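Local coordinates for protein uricase (Bacillus fastidiosus, PDB 4R8X) that probably catalyses the oxidation of urate to 5-hydroxyisourate, the first step from urate towards (S)-allantoin in purine breakdown, at residues N74-H79 with E97-K102. Residues are numbered along the deposited sequence; the frame is centred on the assembly and turned at random.
Sequences NFIQRH and EAFLAK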
ATOM      1  N   ASN D  74      -3.795  16.667 -21.359  1.00 13.81           N
ATOM      2  CA  ASN D  74      -3.240  17.942 -21.806  1.00 13.33           C
ATOM      3  C   ASN D  74      -4.216  19.090 -21.572  1.00 12.60           C
ATOM      4  O   ASN D  74      -3.832  20.171 -21.148  1.00 12.59           O
ATOM      5  CB  ASN D  74      -2.871  17.898 -23.295  1.00 14.12           C
ATOM      6  CG  ASN D  74      -1.732  16.942 -23.598  1.00 15.07           C
ATOM      7  OD1 ASN D  74      -0.914  16.643 -22.732  1.00 15.25           O
ATOM      8  ND2 ASN D  74      -1.660  16.478 -24.849  1.00 16.02           N
ATOM      9  N   PHE D  75      -5.487  18.840 -21.858  1.00 11.47           N
ATOM     10  CA  PHE D  75      -6.540  19.830 -21.654  1.00 13.24           C
ATOM     11  C   PHE D  75      -6.565  20.312 -20.202  1.00 12.90           C
ATOM     12  O   PHE D  75      -6.596  21.521 -19.932  1.00 12.50           O
ATOM     13  CB  PHE D  75      -7.879  19.197 -22.024  1.00 13.49           C
ATOM     14  CG  PHE D  75      -9.019  20.177 -22.192  1.00 14.23           C
ATOM     15  CD1 PHE D  75      -9.769  20.594 -21.097  1.00 14.13           C
ATOM     16  CD2 PHE D  75      -9.375  20.635 -23.453  1.00 13.91           C
ATOM     17  CE1 PHE D  75     -10.840  21.470 -21.253  1.00 12.93           C
ATOM     18  CE2 PHE D  75     -10.443  21.509 -23.613  1.00 14.17           C
ATOM     19  CZ  PHE D  75     -11.172  21.926 -22.519  1.00 14.18           C
ATOM     20  N   ILE D  76      -6.544  19.370 -19.258  1.00 12.89           N
ATOM     21  CA  ILE D  76      -6.642  19.723 -17.857  1.00 13.36           C
ATOM     22  C   ILE D  76      -5.410  20.499 -17.437  1.00 12.79           C
ATOM     23  O   ILE D  76      -5.499  21.553 -16.806  1.00 12.77           O
ATOM     24  CB  ILE D  76      -6.807  18.465 -16.979  1.00 14.03           C
ATOM     25  CG1 ILE D  76      -8.151  17.782 -17.271  1.00 14.95           C
ATOM     26  CG2 ILE D  76      -6.672  18.812 -15.484  1.00 14.88           C
ATOM     27  CD1 ILE D  76      -8.226  16.360 -16.737  1.00 14.98           C
ATOM     28  N   GLN D  77      -4.252  19.980 -17.815  1.00 13.95           N
ATOM     29  CA  GLN D  77      -3.009  20.606 -17.418  1.00 15.26           C
ATOM     30  C   GLN D  77      -2.871  22.034 -17.966  1.00 15.08           C
ATOM     31  O   GLN D  77      -2.389  22.931 -17.272  1.00 16.38           O
ATOM     32  CB  GLN D  77      -1.827  19.698 -17.782  1.00 16.63           C
ATOM     33  CG  GLN D  77      -1.786  18.440 -16.887  1.00 18.31           C
ATOM     34  CD  GLN D  77      -0.819  17.382 -17.370  1.00 19.79           C
ATOM     35  OE1 GLN D  77      -0.323  17.447 -18.490  1.00 20.43           O
ATOM     36  NE2 GLN D  77      -0.549  16.393 -16.517  1.00 19.38           N
ATOM     37  N   ARG D  78      -3.340  22.270 -19.186  1.00 14.59           N
ATOM     38  CA  ARG D  78      -3.264  23.614 -19.730  1.00 15.52           C
ATOM     39  C   ARG D  78      -4.259  24.561 -19.069  1.00 14.76           C
ATOM     40  O   ARG D  78      -3.972  25.744 -18.874  1.00 15.93           O
ATOM     41  CB  ARG D  78      -3.437  23.588 -21.242  1.00 17.28           C
ATOM     42  CG  ARG D  78      -2.201  23.048 -21.913  1.00 19.57           C
ATOM     43  CD  ARG D  78      -2.378  22.862 -23.391  1.00 22.06           C
ATOM     44  NE  ARG D  78      -1.587  21.734 -23.857  1.00 23.63           N
ATOM     45  CZ  ARG D  78      -1.594  21.302 -25.109  1.00 24.10           C
ATOM     46  NH1 ARG D  78      -2.341  21.926 -26.006  1.00 23.50           N
ATOM     47  NH2 ARG D  78      -0.852  20.261 -25.461  1.00 25.66           N
ATOM     48  N   HIS D  79      -5.430  24.049 -18.713  1.00 14.01           N
ATOM     49  CA  HIS D  79      -6.385  24.882 -18.007  1.00 13.91           C
ATOM     50  C   HIS D  79      -5.954  25.204 -16.575  1.00 12.87           C
ATOM     51  O   HIS D  79      -6.379  26.214 -16.021  1.00 12.64           O
ATOM     52  CB  HIS D  79      -7.794  24.292 -18.074  1.00 14.32           C
ATOM     53  CG  HIS D  79      -8.450  24.511 -19.400  1.00 14.50           C
ATOM     54  ND1 HIS D  79      -8.147  23.752 -20.511  1.00 14.77           N
ATOM     55  CD2 HIS D  79      -9.338  25.449 -19.813  1.00 15.69           C
ATOM     56  CE1 HIS D  79      -8.843  24.199 -21.545  1.00 15.31           C
ATOM     57  NE2 HIS D  79      -9.571  25.227 -21.148  1.00 15.83           N
ATOM     58  N   GLU D  97     -16.777  22.927 -17.862  1.00 12.79           N
ATOM     59  CA  GLU D  97     -17.440  23.823 -18.807  1.00 13.20           C
ATOM     60  C   GLU D  97     -16.589  24.000 -20.052  1.00 14.57           C
ATOM     61  O   GLU D  97     -17.111  24.050 -21.169  1.00 14.76           O
ATOM     62  CB  GLU D  97     -17.747  25.153 -18.129  1.00 14.45           C
ATOM     63  CG  GLU D  97     -18.886  24.996 -17.137  1.00 15.20           C
ATOM     64  CD  GLU D  97     -19.101  26.180 -16.215  1.00 17.08           C
ATOM     65  OE1 GLU D  97     -18.203  27.040 -16.082  1.00 19.06           O
ATOM     66  OE2 GLU D  97     -20.192  26.239 -15.614  1.00 17.04           O
ATOM     67  N   ALA D  98     -15.275  24.066 -19.866  1.00 14.63           N
ATOM     68  CA  ALA D  98     -14.359  24.226 -20.990  1.00 14.42           C
ATOM     69  C   ALA D  98     -14.413  23.020 -21.932  1.00 14.29           C
ATOM     70  O   ALA D  98     -14.440  23.185 -23.156  1.00 13.99           O
ATOM     71  CB  ALA D  98     -12.940  24.450 -20.483  1.00 14.23           C
ATOM     72  N   PHE D  99     -14.426  21.810 -21.369  1.00 14.16           N
ATOM     73  CA  PHE D  99     -14.568  20.609 -22.191  1.00 14.21           C
ATOM     74  C   PHE D  99     -15.859  20.679 -23.018  1.00 15.17           C
ATOM     75  O   PHE D  99     -15.853  20.394 -24.219  1.00 15.55           O
ATOM     76  CB  PHE D  99     -14.598  19.342 -21.320  1.00 13.13           C
ATOM     77  CG  PHE D  99     -13.250  18.714 -21.058  1.00 13.47           C
ATOM     78  CD1 PHE D  99     -12.496  18.184 -22.086  1.00 13.77           C
ATOM     79  CD2 PHE D  99     -12.780  18.591 -19.760  1.00 12.26           C
ATOM     80  CE1 PHE D  99     -11.276  17.573 -21.835  1.00 13.66           C
ATOM     81  CE2 PHE D  99     -11.566  17.977 -19.492  1.00 12.13           C
ATOM     82  CZ  PHE D  99     -10.807  17.475 -20.535  1.00 13.79           C
ATOM     83  N   LEU D 100     -16.964  21.058 -22.376  1.00 15.09           N
ATOM     84  CA  LEU D 100     -18.251  21.123 -23.069  1.00 14.71           C
ATOM     85  C   LEU D 100     -18.257  22.181 -24.164  1.00 16.05           C
ATOM     86  O   LEU D 100     -18.900  21.996 -25.202  1.00 16.19           O
ATOM     87  CB  LEU D 100     -19.386  21.353 -22.078  1.00 14.42           C
ATOM     88  CG  LEU D 100     -19.706  20.146 -21.193  1.00 15.53           C
ATOM     89  CD1 LEU D 100     -20.683  20.522 -20.101  1.00 16.05           C
ATOM     90  CD2 LEU D 100     -20.238  18.984 -22.032  1.00 16.21           C
ATOM     91  N   ALA D 101     -17.536  23.277 -23.948  1.00 15.40           N
ATOM     92  CA  ALA D 101     -17.476  24.335 -24.952  1.00 16.90           C
ATOM     93  C   ALA D 101     -16.676  23.866 -26.152  1.00 16.39           C
ATOM     94  O   ALA D 101     -16.985  24.218 -27.294  1.00 18.55           O
ATOM     95  CB  ALA D 101     -16.863  25.594 -24.365  1.00 18.22           C
ATOM     96  N   LYS D 102     -15.637  23.074 -25.892  1.00 15.69           N
ATOM     97  CA  LYS D 102     -14.747  22.617 -26.954  1.00 16.51           C
ATOM     98  C   LYS D 102     -15.360  21.485 -27.784  1.00 17.27           C
ATOM     99  O   LYS D 102     -15.181  21.437 -28.993  1.00 18.06           O
ATOM    100  CB  LYS D 102     -13.406  22.177 -26.363  1.00 17.86           C
ATOM    101  CG  LYS D 102     -12.395  21.706 -27.381  1.00 19.12           C
ATOM    102  CD  LYS D 102     -12.111  22.774 -28.405  1.00 20.47           C
ATOM    103  CE  LYS D 102     -10.949  22.360 -29.286  1.00 22.40           C
ATOM    104  NZ  LYS D 102     -10.620  23.447 -30.237  1.00 23.83           N
TER
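Phe75 and Phe99 bring helices 69-82 and 88-102 together, their CA atoms 8.1 Å apart, while the local axes stay about 11.3 Å from each other and their N-to-C directions are 123° apart, nearer antiparallel than parallel. This is the helix pair carried by the antiparallel sheet of the uricase (T-fold) domain, and at such a separation large flat residues suit the interface. The Phe75 and Phe99 rings form a face-to-face stack, planes at 16° and centroids 3.9 Å apart. Reaching out from opposite helices, the side chains slide past one another, and CD1 of Phe75 sits over the centre of the Phe99 ring, 3.3 Å from Phe99 CZ. Phe75 holds CG anti to its own N (chi1 -166°), which sends the ring across to helix 88-102, where its edge meets the backbone at Ala98 C. A small residue suits this place, because Ala98 CB fits between Phe75 CZ at 3.7 Å and the imidazole of His79. A leucine in place of Phe75 would probably lose the stack and leave one face of the Phe99 ring without its aromatic cover. Ile76 CG1 closes on the edge of Phe99 at CE2, and both residues rest on Val47 of strand 40-50 beneath. Towards the neighbouring subunit, Tyr187 of that chain meets the Phe75 ring, and Lys102, whose CB packs near Phe75, extends its amine to a salt bridge with Glu186 there. On the opposite face of the Phe75 ring, His79 CE1 lies above the rim; the imidazole is held by ND1 donating to Phe75 O at 2.8 Å, from the carbonyl face opposite to that used by His79 N.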